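Local structure of coenzyme F420-dependent N(5),N(10)-methenyltetrahydromethanopterin reductase-related protein (Desulfurobacterium thermolithotrophum DSM 11699, 6HUZ) at residues L18-P21 against E22-G26; D54-P57 against D58-K62; D329-G332 against D333-K337; Y192-A196 against E197-P201. The protein binds the iron-guanylylpyridinol cofactor and, as a bacterial paralog of [Fe]-hydrogenase, uses tetrahydrofolate derivatives as substrates. One frame throughout, in Å; residues are numbered along the deposited sequence.

Contact 1 (L18-P21 against E22-G26); sequences LNVP and EKLGG
N19 and K23 sit one turn apart on the same face of a helix barely one turn long, and backbone bonds do most of the holding. K23 N gives N19 O a nearly straight bond of 2.9 Å (172° at the hydrogen), with E22 N adding a weak one. V20 O then takes two donors, L24 N at 2.9 Å and G25 N also at 2.9 Å; the second spans five residues and winds the chain out of the helix in a wider turn. The CA of G25 lies 3.4 Å from P21 O in a CA-H...O contact, and a water links P21 O to G26 O.

Van der Waals contact is lighter. With CG anti to the backbone N (chi1 -167°), the N19 amide reaches over the start of the E22 side chain, ND2 lying 3.2 Å from E22 CB. V20 CG1 meets L24 CD1 loosely at 4.3 Å, while V20 also packs on Y30, I150 and T153.

K23 touches I227 and L24 touches S273 of the second subunit. Here is a single helical turn with N19 at its N-cap position and glycines at its exit, placed beside the substrate pocket: the L24 side chain lies about 5 Å from bound methenyltetrahydrofolate.

Contact 2 (D54-P57 against D58-K62); sequences DKVP and DEIRK
Chi1 of -170° sets R61 CG opposite the backbone N, and the chain then runs extended to NE, carrying the guanidinium back along the loop to D54. The D54 carboxylate, with chi1 at -77°, comes round to meet it, and the two side chains run alongside each other, pointing the same way. R61 NH2 reaches D54 OD1 at 3.3 Å, a long salt bridge with a bent hydrogen bond (142°); the oxygen sits at the guanidinium edge, in its plane, although the carboxylate itself is turned away from that plane. The NE of the same group is paired with E65, one turn further on, which would limit the rotation of the guanidinium.

Nearer the start of the helix the contact is apolar. V56 CG1 rests 3.7 Å from I60 CG2, the two side chains meeting at about a right angle, whereas the P57 ring lies alongside I60 with CG 4.0 Å from CD1 of I60. F8 touches both V56 and I60.

P57 O receives R61 N at 2.9 Å, the first full helical bond. P57 thus stands at the N-cap position of helix 58-66, which follows strand 45-49 in a beta-alpha unit of the Rossmann-like N-terminal domain.

Contact 3 (D329-G332 against D333-K337); sequences DLVG and DDVLK
G332, with phi 89° and psi 167°, breaks the helical path after V331 and at once starts a new helix, its O accepting L336 N at 3.1 Å through a rather bent bond. A side chain at these backbone angles would press on the carbonyl oxygen of V331, so the bend suits a residue without one. V331 and V335 close over the break: V331 CG2, set between its own backbone N and carbonyl carbon (CG1 chi1 -66°), is turned to V335 and lies 3.6 Å from V335 CG1, the side chains crossing at about a right angle. The other branch of V335 turns to the backbone, with CG2 3.4 Å from V331 O.

That carbonyl has lost its place in a helix and is served by water instead. The water donates to V331 O at 2.8 Å and to D334 OD2 at 3.2 Å, and it accepts from V335 N at 3.1 Å. This is a helix-to-helix joint in which G332 takes the N-cap position of helix 333-345, directly after helix 320-331. L336 folds back on V324 and M327 of the earlier helix.

Within the new helix, K337 NZ, one turn after D333, reaches D333 OD2 at 3.3 Å on the syn lone pair, forming a salt bridge. Y315 of the second subunit is hydrogen-bonded to both D333 OD1 and K337 NZ, drawing this ion pair into the dimer interface. E328 OE2 lies close to D333 OD1, a like charge that K337, and weakly R168, probably offset.

Contact 4 (Y192-A196 against E197-P201); sequences YLLPA and ELVSP
This is a buried strand-to-helix junction, where strand 190-195, paired with strand 158-163, turns directly into helix 196-203. The axes of the short segments 192-195 and 197-201 approach to 6.4 Å with 112° between their directions: the chain turns a sharp corner.

The side chains that meet at the corner are apolar. The P195 ring and L198 cross obliquely, with P195 CG 3.8 Å from L198 CD1; chi1 of L198 (-56°) swings its CG back beside the backbone N and over the proline. L194 CB meets V199 CG2 at 4.0 Å, in looser packing.

The first helical turn is wound by three-residue steps. L198 N reaches P195 O at 2.9 Å, coming from well above the carbonyl plane, and V199 N reaches A196 O in a weak bond of 3.4 Å. A water accepts from S200 N at 2.9 Å and stands 2.7 Å from A196 O, taking the place of a direct bond between S200 N and A196 O just before the kink at P201.

Polar ends lead elsewhere. E197 bonds to S317 and T316 of the second subunit, and S200 OG to D204 and to Q241 of that subunit. The chemistry thus implies a division of labour: apolar groups and tilted or weak backbone bonds shape the corner, while E197 ties it to the dimer and S200 is a second-shell neighbour of D204, which lines the methenyltetrahydrofolate pocket.

All four contacts form where a helix begins or ends, and their chemistry differs with their place. Contact 4 is the buried one, near the centre of the chain, and joins apolar pairs to short, partly weak backbone bonds; contacts 1, 2 and 3 lie at the surface, and the last two add salt bridges. Contacts 1 and 2 occupy the same side of the chain's centre, about 20 Å apart between centres, whereas contact 3 lies on the opposite side, about 46 Å from contact 1 between centres. No two share a helix or strand. Contacts 1, 3 and 4 touch the second subunit, through packing in contact 1 and also through hydrogen bonds in contacts 3 and 4.

Contact 1 (L18-P21 against E22-G26)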
# COMPACT_ATOMS: atom_id res chain seq x y z
N LEU A 18 28.46 2.54 3.80
CA LEU A 18 27.91 1.95 2.59
C LEU A 18 29.10 2.00 1.61
O LEU A 18 29.57 3.08 1.20
CB LEU A 18 26.68 2.70 2.04
CG LEU A 18 25.99 2.09 0.79
CD1 LEU A 18 25.20 0.81 1.13
CD2 LEU A 18 25.00 3.08 0.19
N ASN A 19 29.63 0.83 1.28
CA ASN A 19 30.74 0.68 0.35
C ASN A 19 30.20 0.98 -1.07
O ASN A 19 30.01 0.05 -1.84
CB ASN A 19 31.22 -0.76 0.43
CG ASN A 19 32.55 -0.95 -0.25
OD1 ASN A 19 33.09 -0.02 -0.84
ND2 ASN A 19 33.10 -2.16 -0.19
N VAL A 20 29.96 2.25 -1.40
CA VAL A 20 29.41 2.67 -2.70
C VAL A 20 30.29 2.25 -3.92
O VAL A 20 29.74 1.79 -4.93
CB VAL A 20 29.06 4.18 -2.73
CG1 VAL A 20 28.62 4.61 -4.12
CG2 VAL A 20 27.94 4.48 -1.72
N PRO A 21 31.63 2.36 -3.90
CA PRO A 21 32.39 1.91 -5.09
C PRO A 21 32.14 0.42 -5.40
O PRO A 21 32.08 0.03 -6.56
CB PRO A 21 33.85 2.19 -4.70
CG PRO A 21 33.80 3.21 -3.61
CD PRO A 21 32.52 2.88 -2.85
N GLU A 22 31.99 -0.41 -4.36
CA GLU A 22 31.75 -1.84 -4.50
C GLU A 22 30.30 -2.21 -4.87
O GLU A 22 30.08 -3.00 -5.79
CB GLU A 22 32.12 -2.55 -3.19
CG GLU A 22 32.46 -4.03 -3.32
CD GLU A 22 31.30 -4.98 -3.56
OE1 GLU A 22 31.39 -5.80 -4.50
OE2 GLU A 22 30.30 -4.91 -2.80
N LYS A 23 29.33 -1.66 -4.12
CA LYS A 23 27.92 -1.94 -4.30
C LYS A 23 27.30 -1.30 -5.53
O LYS A 23 26.40 -1.89 -6.12
CB LYS A 23 27.12 -1.48 -3.06
CG LYS A 23 27.61 -2.08 -1.73
CD LYS A 23 26.76 -3.22 -1.28
CE LYS A 23 26.96 -3.50 0.19
NZ LYS A 23 26.84 -4.95 0.48
N LEU A 24 27.72 -0.10 -5.89
CA LEU A 24 27.13 0.58 -7.04
C LEU A 24 28.13 0.94 -8.14
O LEU A 24 27.86 0.63 -9.30
CB LEU A 24 26.38 1.81 -6.57
CG LEU A 24 25.19 1.50 -5.63
CD1 LEU A 24 24.85 2.71 -4.79
CD2 LEU A 24 23.95 1.02 -6.41
N GLY A 25 29.24 1.58 -7.79
CA GLY A 25 30.26 1.96 -8.76
C GLY A 25 30.81 3.36 -8.61
O GLY A 25 30.48 4.06 -7.65
N GLY A 26 31.64 3.77 -9.56
CA GLY A 26 32.26 5.09 -9.57
C GLY A 26 33.28 5.26 -8.46
O GLY A 26 33.69 4.28 -7.85
O HOH W 1 34.25 1.89 -8.05

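Contact 2 (D54-P57 against D58-K62)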
# COMPACT_ATOMS: atom_id res chain seq x y z
N ASP A 54 36.89 22.12 5.18
CA ASP A 54 38.27 21.86 5.62
C ASP A 54 38.53 20.40 6.05
O ASP A 54 39.69 20.00 6.17
CB ASP A 54 38.69 22.85 6.73
CG ASP A 54 39.04 24.23 6.20
OD1 ASP A 54 38.80 24.49 4.99
OD2 ASP A 54 39.57 25.05 6.98
N LYS A 55 37.48 19.60 6.26
CA LYS A 55 37.65 18.19 6.63
C LYS A 55 37.80 17.32 5.37
O LYS A 55 38.23 16.17 5.48
CB LYS A 55 36.46 17.70 7.48
CG LYS A 55 36.46 18.27 8.90
CD LYS A 55 35.19 17.93 9.67
CE LYS A 55 34.83 18.98 10.70
NZ LYS A 55 34.19 18.39 11.91
N VAL A 56 37.48 17.87 4.18
CA VAL A 56 37.60 17.13 2.93
C VAL A 56 39.08 16.98 2.60
O VAL A 56 39.79 17.99 2.56
CB VAL A 56 36.87 17.87 1.77
CG1 VAL A 56 37.08 17.16 0.43
CG2 VAL A 56 35.39 18.03 2.08
N PRO A 57 39.59 15.77 2.30
CA PRO A 57 41.02 15.64 1.95
C PRO A 57 41.43 16.59 0.80
O PRO A 57 40.63 16.91 -0.06
CB PRO A 57 41.15 14.17 1.54
CG PRO A 57 40.05 13.48 2.30
CD PRO A 57 38.91 14.46 2.28
N ASP A 58 42.69 17.03 0.79
CA ASP A 58 43.16 17.96 -0.24
C ASP A 58 43.03 17.45 -1.67
O ASP A 58 42.64 18.21 -2.55
CB ASP A 58 44.60 18.39 0.06
CG ASP A 58 44.77 18.88 1.49
OD1 ASP A 58 44.58 20.10 1.72
OD2 ASP A 58 45.07 18.05 2.37
N GLU A 59 43.35 16.17 -1.91
CA GLU A 59 43.27 15.57 -3.24
C GLU A 59 41.83 15.60 -3.79
O GLU A 59 41.62 15.90 -4.97
CB GLU A 59 43.80 14.13 -3.16
CG GLU A 59 43.96 13.45 -4.51
CD GLU A 59 44.95 12.30 -4.54
OE1 GLU A 59 45.55 11.99 -3.48
OE2 GLU A 59 45.14 11.72 -5.63
N ILE A 60 40.85 15.31 -2.94
CA ILE A 60 39.45 15.33 -3.34
C ILE A 60 39.01 16.77 -3.53
O ILE A 60 38.32 17.07 -4.50
CB ILE A 60 38.60 14.57 -2.30
CG1 ILE A 60 38.87 13.07 -2.42
CG2 ILE A 60 37.11 14.87 -2.48
CD1 ILE A 60 38.48 12.25 -1.19
N ARG A 61 39.41 17.66 -2.62
CA ARG A 61 39.05 19.07 -2.74
C ARG A 61 39.60 19.65 -4.05
O ARG A 61 38.86 20.34 -4.78
CB ARG A 61 39.59 19.85 -1.53
CG ARG A 61 39.06 21.27 -1.44
CD ARG A 61 39.76 22.09 -0.36
NE ARG A 61 39.36 23.50 -0.45
CZ ARG A 61 39.12 24.30 0.58
NH1 ARG A 61 38.75 25.57 0.38
NH2 ARG A 61 39.24 23.86 1.83
N LYS A 62 40.88 19.36 -4.37
CA LYS A 62 41.54 19.83 -5.59
C LYS A 62 40.80 19.36 -6.83
O LYS A 62 40.68 20.12 -7.80
CB LYS A 62 43.00 19.34 -5.64
CG LYS A 62 43.65 19.51 -7.02
CD LYS A 62 45.17 19.37 -6.97
CE LYS A 62 45.85 19.94 -8.20
NZ LYS A 62 45.61 19.09 -9.41

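Contact 3 (D329-G332 against D333-K337)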
# COMPACT_ATOMS: atom_id res chain seq x y z
N ASP A 329 -13.99 19.52 2.77
CA ASP A 329 -15.35 20.09 2.72
C ASP A 329 -15.82 20.57 4.09
O ASP A 329 -16.54 21.55 4.19
CB ASP A 329 -16.35 19.03 2.21
CG ASP A 329 -16.29 18.74 0.72
OD1 ASP A 329 -15.75 19.59 -0.03
OD2 ASP A 329 -16.77 17.67 0.31
N LEU A 330 -15.42 19.86 5.14
CA LEU A 330 -15.81 20.17 6.51
C LEU A 330 -14.97 21.30 7.17
O LEU A 330 -15.53 22.23 7.76
CB LEU A 330 -15.65 18.85 7.30
CG LEU A 330 -16.11 18.81 8.74
CD1 LEU A 330 -17.58 19.21 8.86
CD2 LEU A 330 -15.94 17.42 9.30
N VAL A 331 -13.65 21.24 7.07
CA VAL A 331 -12.82 22.25 7.72
C VAL A 331 -11.91 23.07 6.84
O VAL A 331 -11.32 24.03 7.34
CB VAL A 331 -11.99 21.60 8.87
CG1 VAL A 331 -12.90 21.11 9.99
CG2 VAL A 331 -11.13 20.45 8.35
N GLY A 332 -11.77 22.73 5.56
CA GLY A 332 -10.88 23.49 4.68
C GLY A 332 -9.46 22.96 4.71
O GLY A 332 -9.09 22.17 5.58
N ASP A 333 -8.66 23.43 3.75
CA ASP A 333 -7.27 23.02 3.52
C ASP A 333 -6.25 23.35 4.55
O ASP A 333 -5.42 22.49 4.87
CB ASP A 333 -6.76 23.59 2.19
CG ASP A 333 -5.52 22.86 1.75
OD1 ASP A 333 -5.61 21.64 1.51
OD2 ASP A 333 -4.46 23.49 1.66
N ASP A 334 -6.26 24.59 5.04
CA ASP A 334 -5.29 25.04 6.03
C ASP A 334 -5.44 24.14 7.22
O ASP A 334 -4.45 23.62 7.74
CB ASP A 334 -5.54 26.51 6.42
CG ASP A 334 -5.94 27.38 5.24
OD1 ASP A 334 -5.04 27.88 4.54
OD2 ASP A 334 -7.16 27.54 5.02
N VAL A 335 -6.68 23.90 7.63
CA VAL A 335 -6.95 23.03 8.77
C VAL A 335 -6.48 21.62 8.45
O VAL A 335 -5.91 20.96 9.31
CB VAL A 335 -8.43 23.09 9.20
CG1 VAL A 335 -8.71 22.12 10.34
CG2 VAL A 335 -8.81 24.52 9.60
N LEU A 336 -6.68 21.17 7.20
CA LEU A 336 -6.24 19.83 6.80
C LEU A 336 -4.71 19.74 6.68
O LEU A 336 -4.17 18.69 6.99
CB LEU A 336 -6.94 19.39 5.50
CG LEU A 336 -6.60 17.99 4.98
CD1 LEU A 336 -6.73 16.95 6.07
CD2 LEU A 336 -7.47 17.64 3.85
N LYS A 337 -4.02 20.83 6.23
CA LYS A 337 -2.55 20.88 6.10
C LYS A 337 -1.82 20.67 7.45
O LYS A 337 -0.69 20.18 7.47
CB LYS A 337 -2.07 22.22 5.48
CG LYS A 337 -2.23 22.27 3.97
CD LYS A 337 -1.20 23.18 3.31
CE LYS A 337 -0.52 22.53 2.11
NZ LYS A 337 -1.43 22.45 0.93
O HOH W 2 -9.09 25.61 6.60

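Contact 4 (Y192-A196 against E197-P201)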
# COMPACT_ATOMS: atom_id res chain seq x y z
N TYR A 192 12.93 13.72 -15.05
CA TYR A 192 11.63 13.08 -14.81
C TYR A 192 10.76 14.06 -14.02
O TYR A 192 11.00 14.26 -12.84
CB TYR A 192 11.80 11.77 -14.03
CG TYR A 192 12.40 10.64 -14.84
CD1 TYR A 192 11.79 10.19 -16.01
CD2 TYR A 192 13.56 10.00 -14.42
CE1 TYR A 192 12.32 9.14 -16.74
CE2 TYR A 192 14.11 8.96 -15.16
CZ TYR A 192 13.49 8.53 -16.31
OH TYR A 192 14.06 7.51 -17.03
N LEU A 193 9.76 14.67 -14.67
CA LEU A 193 8.88 15.64 -13.99
C LEU A 193 7.72 14.91 -13.29
O LEU A 193 6.84 14.36 -13.95
CB LEU A 193 8.30 16.63 -15.01
CG LEU A 193 9.33 17.34 -15.92
CD1 LEU A 193 8.66 18.34 -16.82
CD2 LEU A 193 10.38 17.99 -15.12
N LEU A 194 7.69 14.93 -11.96
CA LEU A 194 6.62 14.26 -11.22
C LEU A 194 5.81 15.20 -10.35
O LEU A 194 6.32 16.23 -9.91
CB LEU A 194 7.22 13.21 -10.26
CG LEU A 194 8.18 12.18 -10.84
CD1 LEU A 194 8.55 11.18 -9.77
CD2 LEU A 194 7.60 11.46 -12.00
N PRO A 195 4.55 14.84 -10.03
CA PRO A 195 3.79 15.66 -9.08
C PRO A 195 4.67 15.73 -7.82
O PRO A 195 5.30 14.74 -7.40
CB PRO A 195 2.51 14.85 -8.84
CG PRO A 195 2.40 13.94 -9.99
CD PRO A 195 3.80 13.64 -10.44
N ALA A 196 4.75 16.90 -7.21
CA ALA A 196 5.59 17.10 -6.04
C ALA A 196 5.46 16.04 -4.92
O ALA A 196 6.46 15.61 -4.35
CB ALA A 196 5.36 18.50 -5.48
N GLU A 197 4.25 15.61 -4.62
CA GLU A 197 4.07 14.64 -3.56
C GLU A 197 4.64 13.25 -3.87
O GLU A 197 4.95 12.49 -2.95
CB GLU A 197 2.59 14.53 -3.21
CG GLU A 197 2.30 13.89 -1.87
CD GLU A 197 0.82 13.76 -1.58
OE1 GLU A 197 0.01 13.79 -2.54
OE2 GLU A 197 0.47 13.64 -0.38
N LEU A 198 4.82 12.93 -5.15
CA LEU A 198 5.32 11.62 -5.57
C LEU A 198 6.81 11.52 -5.69
O LEU A 198 7.32 10.40 -5.83
CB LEU A 198 4.65 11.24 -6.92
CG LEU A 198 3.10 11.25 -6.91
CD1 LEU A 198 2.52 10.65 -8.19
CD2 LEU A 198 2.54 10.51 -5.73
N VAL A 199 7.55 12.67 -5.68
CA VAL A 199 9.01 12.63 -5.79
C VAL A 199 9.58 11.75 -4.66
O VAL A 199 10.39 10.86 -4.93
CB VAL A 199 9.62 14.05 -5.83
CG1 VAL A 199 11.14 14.01 -5.65
CG2 VAL A 199 9.23 14.76 -7.14
N SER A 200 9.17 11.97 -3.40
CA SER A 200 9.70 11.14 -2.30
C SER A 200 9.41 9.59 -2.43
O SER A 200 10.35 8.80 -2.39
CB SER A 200 9.17 11.67 -0.95
OG SER A 200 9.36 10.78 0.13
N PRO A 201 8.15 9.12 -2.59
CA PRO A 201 7.93 7.67 -2.70
C PRO A 201 8.58 7.04 -3.94
O PRO A 201 8.89 5.85 -3.94
CB PRO A 201 6.39 7.53 -2.72
CG PRO A 201 5.88 8.84 -3.18
CD PRO A 201 6.88 9.87 -2.63
O HOH W 3 7.71 14.26 -2.35